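Local coordinates for peptidoglycan hydrolase FlgJ (Sphingomonas sp. A1, PDB 2ZYC), which probably acts as a flagellum-specific muramidase whose C-terminal glycoside hydrolase family 73 domain, described here, cleaves peptidoglycan so that the rod can be assembled in the periplasm, at residues A[5-10]-A[154-159]; A[85-90]-A[96-101]; A[124-129]-A[135-140]. The protein carries 2 engineered substitutions. All blocks are in the same frame, centred on the assembly; numbering follows the deposited sequence.

Interaction 1 of 3, residues A[5-10]-A[154-159]; sequences FVDATW and MASAAS
The Asp-7 carboxylate is met by Ser-156 from the anti side of OD1, the serine hydroxyl lying tilted 28° out of the carboxylate plane. Ser-156 OG donates to Asp-7 OD1 across 2.9 Å. A second flat group, the Phe-5 ring, belongs to packing within helix 3-20 and carries the Thr-9 CG2 methyl on one face, 3.8 Å above the plane and offset toward the rim. That threonine is turned within its own helix so that OG1 and N reach Phe-5 O from opposite faces of the carbonyl plane. The segments come from the first and last helices of this lysozyme-like domain, 3-20 and 147-156, so the bond ties the two ends of the fold together where the terminal helix stops; Ala-157 is already non-helical. Ser-156 reaches across because OG stands anti to its backbone N (chi1 -177°); the bond is seen in the conformer described, one of two modelled. Gln-3 NE2 also hydrogen-bonds Asp-7 OD1, so two donors grip the same oxygen. On the buried side, Val-6 CG1 lies 4.2 Å from Ser-156 CB, and the valine also packs on Arg-152 and Leu-153, one turn back along the terminal helix.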
loop_
_atom_site.group_PDB
_atom_site.type_symbol
_atom_site.label_atom_id
_atom_site.label_comp_id
_atom_site.label_asym_id
_atom_site.label_seq_id
_atom_site.Cartn_x
_atom_site.Cartn_y
_atom_site.Cartn_z
ATOM N N PHE A 5 1.556 -9.559 -8.752
ATOM C CA PHE A 5 1.317 -8.638 -7.628
ATOM C C PHE A 5 0.409 -7.487 -8.050
ATOM O O PHE A 5 -0.603 -7.212 -7.393
ATOM C CB PHE A 5 2.628 -8.087 -7.070
ATOM C CG PHE A 5 2.434 -7.138 -5.921
ATOM C CD1 PHE A 5 2.138 -7.620 -4.649
ATOM C CD2 PHE A 5 2.523 -5.768 -6.118
ATOM C CE1 PHE A 5 1.950 -6.737 -3.572
ATOM C CE2 PHE A 5 2.339 -4.882 -5.056
ATOM C CZ PHE A 5 2.055 -5.375 -3.779
ATOM N N VAL A 6 0.780 -6.831 -9.149
ATOM C CA VAL A 6 -0.015 -5.755 -9.758
ATOM C C VAL A 6 -1.422 -6.239 -10.139
ATOM O O VAL A 6 -2.413 -5.601 -9.781
ATOM C CB VAL A 6 0.718 -5.155 -10.983
ATOM C CG1 VAL A 6 -0.183 -4.183 -11.740
ATOM C CG2 VAL A 6 2.004 -4.459 -10.543
ATOM N N ASP A 7 -1.505 -7.368 -10.847
ATOM C CA ASP A 7 -2.793 -7.933 -11.264
ATOM C C ASP A 7 -3.711 -8.194 -10.067
ATOM O O ASP A 7 -4.912 -7.910 -10.123
ATOM C CB ASP A 7 -2.601 -9.242 -12.050
ATOM C CG ASP A 7 -1.869 -9.050 -13.379
ATOM O OD1 ASP A 7 -1.760 -7.904 -13.873
ATOM O OD2 ASP A 7 -1.362 -10.060 -13.921
ATOM N N ALA A 8 -3.131 -8.721 -8.991
ATOM C CA ALA A 8 -3.856 -9.077 -7.769
ATOM C C ALA A 8 -4.327 -7.854 -6.984
ATOM O O ALA A 8 -5.452 -7.809 -6.490
ATOM C CB ALA A 8 -2.973 -9.951 -6.886
ATOM N N THR A 9 -3.467 -6.855 -6.873
ATOM C CA THR A 9 -3.765 -5.707 -6.032
ATOM C C THR A 9 -4.651 -4.679 -6.735
ATOM O O THR A 9 -5.370 -3.940 -6.073
ATOM C CB THR A 9 -2.478 -5.030 -5.519
ATOM O OG1 THR A 9 -1.680 -4.620 -6.629
ATOM C CG2 THR A 9 -1.682 -5.996 -4.654
ATOM N N TRP A 10 -4.603 -4.646 -8.069
ATOM C CA TRP A 10 -5.319 -3.614 -8.819
ATOM C C TRP A 10 -6.804 -3.397 -8.403
ATOM O O TRP A 10 -7.172 -2.266 -8.080
ATOM C CB TRP A 10 -5.208 -3.800 -10.348
ATOM C CG TRP A 10 -6.099 -2.808 -11.046
ATOM C CD1 TRP A 10 -7.388 -3.013 -11.465
ATOM C CD2 TRP A 10 -5.798 -1.432 -11.323
ATOM N NE1 TRP A 10 -7.894 -1.858 -12.009
ATOM C CE2 TRP A 10 -6.940 -0.872 -11.940
ATOM C CE3 TRP A 10 -4.659 -0.621 -11.130
ATOM C CZ2 TRP A 10 -6.984 0.469 -12.364
ATOM C CZ3 TRP A 10 -4.701 0.705 -11.546
ATOM C CH2 TRP A 10 -5.865 1.241 -12.159
ATOM N N MET A 154 -0.187 -1.309 -17.768
ATOM C CA MET A 154 -0.605 -1.550 -19.152
ATOM C C MET A 154 -0.797 -3.042 -19.412
ATOM O O MET A 154 -1.819 -3.469 -19.959
ATOM C CB MET A 154 0.429 -0.984 -20.123
ATOM C CG MET A 154 0.472 0.529 -20.165
ATOM S SD MET A 154 1.853 1.110 -21.155
ATOM C CE MET A 154 1.544 0.303 -22.729
ATOM N N ALA A 155 0.192 -3.839 -19.000
ATOM C CA ALA A 155 0.120 -5.293 -19.147
ATOM C C ALA A 155 -1.079 -5.888 -18.420
ATOM O O ALA A 155 -1.642 -6.871 -18.880
ATOM C CB ALA A 155 1.412 -5.957 -18.659
ATOM N N SER A 156 -1.482 -5.271 -17.309
ATOM C CA SER A 156 -2.581 -5.775 -16.488
ATOM C C SER A 156 -3.955 -5.571 -17.140
ATOM O O SER A 156 -4.883 -6.344 -16.906
ATOM C CB SER A 156 -2.548 -5.101 -15.111
ATOM O OG SER A 156 -3.549 -5.617 -14.257
ATOM N N ALA A 157 -4.075 -4.524 -17.954
ATOM C CA ALA A 157 -5.370 -4.135 -18.547
ATOM C C ALA A 157 -5.916 -5.133 -19.568
ATOM O O ALA A 157 -5.154 -5.730 -20.332
ATOM C CB ALA A 157 -5.276 -2.738 -19.171
ATOM N N ALA A 158 -7.238 -5.301 -19.586
ATOM C CA ALA A 158 -7.895 -6.212 -20.537
ATOM C C ALA A 158 -7.881 -5.663 -21.962
ATOM O O ALA A 158 -7.993 -6.426 -22.921
ATOM C CB ALA A 158 -9.336 -6.513 -20.097
ATOM N N SER A 159 -7.759 -4.342 -22.081
ATOM C CA SER A 159 -7.801 -3.668 -23.383
ATOM C C SER A 159 -6.569 -2.801 -23.646
ATOM O O SER A 159 -5.838 -2.436 -22.715
ATOM C CB SER A 159 -9.059 -2.801 -23.492
ATOM O OG SER A 159 -8.953 -1.674 -22.645
#

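Interaction 2 of 3, residues A[85-90]-A[96-101]; sequences RFRAYD and FQDYAD
Strand 82-88 leads through a short connection into helix 92-105, and even at their nearest, at Tyr-89 and Asp-98, the two backbones keep their CA atoms 9.0 Å apart. This is the junction of the small antiparallel hairpin of the lysozyme-like domain (strands 65-71 and 82-88) with the helix that follows it, and polar side chains span the gap. A single oxygen, Asp-98 OD2, accepts from two donors, Arg-87 NH1 and Tyr-89 OH. The Asp-98 carboxylate points to the strand because CG lies anti to the helix backbone N (chi1 -170°). Arg-87, extended from CG to NE, brings NH1 to 2.7 Å from Asp-98 OD2, forming a salt bridge with the acceptor almost in the guanidinium plane. The hydrogen bond is moderately bent, 152° at the hydrogen, and meets OD2 on the syn side. NE of the same guanidinium hydrogen-bonds Lys-57 O, a second hold that limits its rotation, while Trp-62 packs against both Arg-87 and Asp-98. Tyr-89 crosses the aspartate at about a right angle with its ring plane turned 57° from the carboxylate; CE1 lies 3.5 Å from Asp-98 CB. At the ring edge, Tyr-89 OH donates to the anti lone pair of Asp-98 OD2 over a short 2.5 Å.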
loop_
_atom_site.group_PDB
_atom_site.type_symbol
_atom_site.label_atom_id
_atom_site.label_comp_id
_atom_site.label_asym_id
_atom_site.label_seq_id
_atom_site.Cartn_x
_atom_site.Cartn_y
_atom_site.Cartn_z
ATOM N N ARG A 85 4.836 -5.689 16.397
ATOM C CA ARG A 85 3.536 -6.330 16.262
ATOM C C ARG A 85 2.794 -5.718 15.086
ATOM O O ARG A 85 2.556 -4.504 15.047
ATOM C CB ARG A 85 2.724 -6.203 17.553
ATOM C CG ARG A 85 3.291 -7.067 18.680
ATOM C CD ARG A 85 2.696 -6.725 20.028
ATOM N NE ARG A 85 1.240 -6.776 20.026
ATOM C CZ ARG A 85 0.511 -7.868 20.222
ATOM N NH1 ARG A 85 1.096 -9.042 20.442
ATOM N NH2 ARG A 85 -0.815 -7.780 20.198
ATOM N N PHE A 86 2.461 -6.573 14.125
ATOM C CA PHE A 86 1.793 -6.157 12.896
ATOM C C PHE A 86 0.396 -6.737 12.788
ATOM O O PHE A 86 0.119 -7.832 13.278
ATOM C CB PHE A 86 2.611 -6.601 11.679
ATOM C CG PHE A 86 3.911 -5.885 11.534
ATOM C CD1 PHE A 86 3.960 -4.628 10.929
ATOM C CD2 PHE A 86 5.092 -6.459 12.004
ATOM C CE1 PHE A 86 5.179 -3.945 10.790
ATOM C CE2 PHE A 86 6.306 -5.794 11.874
ATOM C CZ PHE A 86 6.354 -4.528 11.264
ATOM N N ARG A 87 -0.485 -6.004 12.118
ATOM C CA ARG A 87 -1.814 -6.517 11.815
ATOM C C ARG A 87 -1.709 -7.683 10.833
ATOM O O ARG A 87 -0.794 -7.727 10.012
ATOM C CB ARG A 87 -2.684 -5.408 11.227
ATOM C CG ARG A 87 -2.774 -4.185 12.135
ATOM C CD ARG A 87 -3.751 -3.145 11.589
ATOM N NE ARG A 87 -3.749 -1.936 12.416
ATOM C CZ ARG A 87 -4.613 -0.934 12.295
ATOM N NH1 ARG A 87 -5.571 -0.984 11.389
ATOM N NH2 ARG A 87 -4.522 0.128 13.089
ATOM N N ALA A 88 -2.627 -8.634 10.950
ATOM C CA ALA A 88 -2.747 -9.712 9.961
ATOM C C ALA A 88 -4.191 -9.855 9.520
ATOM O O ALA A 88 -5.127 -9.611 10.301
ATOM C CB ALA A 88 -2.211 -11.033 10.517
ATOM N N TYR A 89 -4.370 -10.260 8.265
ATOM C CA TYR A 89 -5.680 -10.265 7.634
ATOM C C TYR A 89 -5.938 -11.623 6.987
ATOM O O TYR A 89 -5.040 -12.456 6.926
ATOM C CB TYR A 89 -5.746 -9.174 6.566
ATOM C CG TYR A 89 -5.377 -7.792 7.059
ATOM C CD1 TYR A 89 -6.294 -7.022 7.779
ATOM C CD2 TYR A 89 -4.109 -7.261 6.807
ATOM C CE1 TYR A 89 -5.960 -5.731 8.225
ATOM C CE2 TYR A 89 -3.759 -5.982 7.246
ATOM C CZ TYR A 89 -4.693 -5.227 7.954
ATOM O OH TYR A 89 -4.337 -3.969 8.379
ATOM N N ASP A 90 -7.160 -11.820 6.494
ATOM C CA ASP A 90 -7.540 -13.058 5.807
ATOM C C ASP A 90 -7.345 -12.986 4.289
ATOM O O ASP A 90 -7.444 -14.011 3.609
ATOM C CB ASP A 90 -8.999 -13.423 6.105
ATOM C CG ASP A 90 -9.315 -13.464 7.591
ATOM O OD1 ASP A 90 -8.494 -13.983 8.384
ATOM O OD2 ASP A 90 -10.406 -12.985 7.961
ATOM N N PHE A 96 -6.710 -4.105 2.278
ATOM C CA PHE A 96 -7.056 -2.849 1.613
ATOM C C PHE A 96 -8.231 -2.138 2.283
ATOM O O PHE A 96 -8.235 -0.912 2.387
ATOM C CB PHE A 96 -7.342 -3.078 0.117
ATOM C CG PHE A 96 -6.117 -3.009 -0.741
ATOM C CD1 PHE A 96 -5.671 -1.786 -1.237
ATOM C CD2 PHE A 96 -5.396 -4.158 -1.040
ATOM C CE1 PHE A 96 -4.532 -1.712 -2.038
ATOM C CE2 PHE A 96 -4.262 -4.094 -1.844
ATOM C CZ PHE A 96 -3.826 -2.869 -2.333
ATOM N N GLN A 97 -9.224 -2.899 2.739
ATOM C CA GLN A 97 -10.383 -2.335 3.442
ATOM C C GLN A 97 -9.937 -1.649 4.736
ATOM O O GLN A 97 -10.394 -0.555 5.065
ATOM C CB GLN A 97 -11.432 -3.420 3.739
ATOM C CG GLN A 97 -12.173 -3.942 2.495
ATOM C CD GLN A 97 -13.086 -5.139 2.761
ATOM O OE1 GLN A 97 -12.976 -5.821 3.782
ATOM N NE2 GLN A 97 -13.985 -5.407 1.818
ATOM N N ASP A 98 -9.039 -2.309 5.467
ATOM C CA ASP A 98 -8.520 -1.753 6.725
ATOM C C ASP A 98 -7.695 -0.487 6.468
ATOM O O ASP A 98 -7.792 0.488 7.215
ATOM C CB ASP A 98 -7.715 -2.800 7.498
ATOM C CG ASP A 98 -7.375 -2.346 8.914
ATOM O OD1 ASP A 98 -8.258 -1.772 9.598
ATOM O OD2 ASP A 98 -6.219 -2.561 9.331
ATOM N N TYR A 99 -6.902 -0.501 5.396
ATOM C CA TYR A 99 -6.132 0.666 4.956
ATOM C C TYR A 99 -7.073 1.818 4.603
ATOM O O TYR A 99 -6.859 2.972 4.993
ATOM C CB TYR A 99 -5.281 0.303 3.728
ATOM C CG TYR A 99 -4.553 1.473 3.100
ATOM C CD1 TYR A 99 -3.264 1.808 3.505
ATOM C CD2 TYR A 99 -5.155 2.247 2.105
ATOM C CE1 TYR A 99 -2.584 2.878 2.937
ATOM C CE2 TYR A 99 -4.480 3.331 1.534
ATOM C CZ TYR A 99 -3.196 3.633 1.956
ATOM O OH TYR A 99 -2.516 4.694 1.409
ATOM N N ALA A 100 -8.123 1.495 3.855
ATOM C CA ALA A 100 -9.120 2.492 3.430
ATOM C C ALA A 100 -9.808 3.147 4.631
ATOM O O ALA A 100 -10.066 4.347 4.634
ATOM C CB ALA A 100 -10.150 1.859 2.527
ATOM N N ASP A 101 -10.108 2.339 5.642
ATOM C CA ASP A 101 -10.703 2.832 6.886
ATOM C C ASP A 101 -9.755 3.811 7.586
ATOM O O ASP A 101 -10.151 4.921 7.953
ATOM C CB ASP A 101 -11.047 1.642 7.794
ATOM C CG ASP A 101 -11.695 2.066 9.114
ATOM O OD1 ASP A 101 -12.509 3.026 9.129
ATOM O OD2 ASP A 101 -11.386 1.426 10.143
#

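Interaction 3 of 3, residues A[124-129]-A[135-140]; sequences ALQEGG and SYADKL
Leu-125 and Leu-140 form the buried, apolar side of this helix pair, while the partly exposed Gln-126 makes a looser, polar contact with the first turn of the second helix. The leucines cross at about a right angle, methyl to methyl, with Leu-125 CD1 4.1 Å from Leu-140 CD2. Within the second helix, Leu-140 CB also lies over one face of the Tyr-136 ring, offset toward its rim. On the other side Gln-126 runs out extended, CG anti to its backbone N (chi1 -156°), and lays OE1 3.4 Å from Tyr-136 CB. The amide stands nearly perpendicular to the tyrosine ring, 82° between planes, with OE1 near the ring plane at its edge. The hydrogen bond from Ala-137 N to Gln-126 OE1 is weak, 3.4 Å and bent to 127°, and the glutamine has two modelled conformers. A Schellman motif, with Gly-129 at positive phi, ends helix 118-127. The pair of consecutive helices 118-127 and 136-145 rests on helix 24-35: Leu-125 and Leu-140 touch Gln-30, Leu-33 meets Tyr-136 and Leu-140, and the tyrosine hydroxyl hydrogen-bonds Glu-34.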
loop_
_atom_site.group_PDB
_atom_site.type_symbol
_atom_site.label_atom_id
_atom_site.label_comp_id
_atom_site.label_asym_id
_atom_site.label_seq_id
_atom_site.Cartn_x
_atom_site.Cartn_y
_atom_site.Cartn_z
ATOM N N ALA A 124 1.318 13.822 1.878
ATOM C CA ALA A 124 0.108 13.765 2.718
ATOM C C ALA A 124 0.124 12.562 3.667
ATOM O O ALA A 124 -0.279 12.676 4.828
ATOM C CB ALA A 124 -1.162 13.769 1.862
ATOM N N LEU A 125 0.606 11.422 3.175
ATOM C CA LEU A 125 0.769 10.235 4.017
ATOM C C LEU A 125 1.825 10.477 5.090
ATOM O O LEU A 125 1.626 10.124 6.252
ATOM C CB LEU A 125 1.188 9.031 3.174
ATOM C CG LEU A 125 0.120 8.419 2.269
ATOM C CD1 LEU A 125 0.805 7.423 1.341
ATOM C CD2 LEU A 125 -0.980 7.751 3.099
ATOM N N GLN A 126 2.946 11.072 4.690
ATOM C CA GLN A 126 4.024 11.366 5.624
ATOM C C GLN A 126 3.575 12.328 6.727
ATOM O O GLN A 126 3.917 12.140 7.899
ATOM C CB GLN A 126 5.239 11.905 4.881
ATOM C CG GLN A 126 6.542 11.708 5.631
ATOM C CD GLN A 126 7.746 11.827 4.728
ATOM O OE1 GLN A 126 7.647 11.633 3.516
ATOM N NE2 GLN A 126 8.897 12.146 5.312
ATOM N N GLU A 127 2.800 13.349 6.356
ATOM C CA GLU A 127 2.234 14.285 7.345
ATOM C C GLU A 127 1.329 13.568 8.348
ATOM O O GLU A 127 1.306 13.901 9.541
ATOM C CB GLU A 127 1.461 15.418 6.652
ATOM C CG GLU A 127 0.704 16.350 7.617
ATOM C CD GLU A 127 -0.141 17.393 6.901
ATOM O OE1 GLU A 127 0.310 17.937 5.871
ATOM O OE2 GLU A 127 -1.260 17.682 7.385
ATOM N N GLY A 128 0.574 12.594 7.860
ATOM C CA GLY A 128 -0.279 11.780 8.702
ATOM C C GLY A 128 0.487 10.839 9.617
ATOM O O GLY A 128 -0.107 10.243 10.504
ATOM N N GLY A 129 1.796 10.708 9.394
ATOM C CA GLY A 129 2.637 9.800 10.175
ATOM C C GLY A 129 2.668 8.369 9.668
ATOM O O GLY A 129 2.941 7.431 10.432
ATOM N N SER A 135 13.002 10.868 3.074
ATOM C CA SER A 135 13.007 10.580 1.639
ATOM C C SER A 135 11.794 9.765 1.178
ATOM O O SER A 135 11.695 9.400 0.000
ATOM C CB SER A 135 14.311 9.885 1.229
ATOM O OG SER A 135 15.409 10.783 1.293
ATOM N N TYR A 136 10.861 9.495 2.096
ATOM C CA TYR A 136 9.690 8.666 1.756
ATOM C C TYR A 136 8.909 9.173 0.549
ATOM O O TYR A 136 8.585 8.391 -0.353
ATOM C CB TYR A 136 8.739 8.442 2.950
ATOM C CG TYR A 136 7.672 7.405 2.631
ATOM C CD1 TYR A 136 7.982 6.043 2.626
ATOM C CD2 TYR A 136 6.372 7.788 2.300
ATOM C CE1 TYR A 136 7.019 5.084 2.313
ATOM C CE2 TYR A 136 5.400 6.836 1.985
ATOM C CZ TYR A 136 5.733 5.489 2.000
ATOM O OH TYR A 136 4.789 4.532 1.692
ATOM N N ALA A 137 8.619 10.474 0.525
ATOM C CA ALA A 137 7.851 11.066 -0.565
ATOM C C ALA A 137 8.565 10.927 -1.908
ATOM O O ALA A 137 7.945 10.581 -2.911
ATOM C CB ALA A 137 7.509 12.532 -0.266
ATOM N N ASP A 138 9.876 11.166 -1.908
ATOM C CA ASP A 138 10.684 11.028 -3.116
ATOM C C ASP A 138 10.688 9.586 -3.619
ATOM O O ASP A 138 10.523 9.341 -4.814
ATOM C CB ASP A 138 12.123 11.484 -2.862
ATOM C CG ASP A 138 12.267 12.998 -2.820
ATOM O OD1 ASP A 138 11.313 13.725 -3.183
ATOM O OD2 ASP A 138 13.358 13.459 -2.418
ATOM N N LYS A 139 10.881 8.645 -2.698
ATOM C CA LYS A 139 10.940 7.221 -3.050
ATOM C C LYS A 139 9.597 6.705 -3.570
ATOM O O LYS A 139 9.555 5.991 -4.580
ATOM C CB LYS A 139 11.420 6.396 -1.862
ATOM C CG LYS A 139 12.884 6.632 -1.525
ATOM C CD LYS A 139 13.240 5.950 -0.227
ATOM C CE LYS A 139 14.648 6.312 0.213
ATOM N NZ LYS A 139 14.857 5.919 1.630
ATOM N N LEU A 140 8.504 7.085 -2.911
ATOM C CA LEU A 140 7.178 6.658 -3.362
ATOM C C LEU A 140 6.767 7.312 -4.674
ATOM O O LEU A 140 6.220 6.652 -5.564
ATOM C CB LEU A 140 6.114 6.887 -2.272
ATOM C CG LEU A 140 4.674 6.464 -2.600
ATOM C CD1 LEU A 140 4.594 5.013 -3.093
ATOM C CD2 LEU A 140 3.780 6.668 -1.387
#

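In the fold
The three contacts illustrate how chemistry follows position in a small helical fold. Interaction 1 is partly buried and lies toward the surface, a polar clasp between the chain's two terminal helices. Interactions 2 and 3 are more buried and join elements adjacent in sequence, the former by a salt bridge and a tyrosine hydrogen bond sharing one aspartate oxygen, the latter by a leucine contact on one side and a weakly bonded glutamine amide on the other. Helix 92-105, which supplies one side of interaction 2, also reaches the other two: Phe-96 CZ packs 4.1 Å from Thr-9 CB, and Tyr-99 OH lies 3.8 Å from Leu-125 CD2. Segments of all three reach helix 24-35, that of interaction 2 through a weak hydrogen bond from Tyr-99.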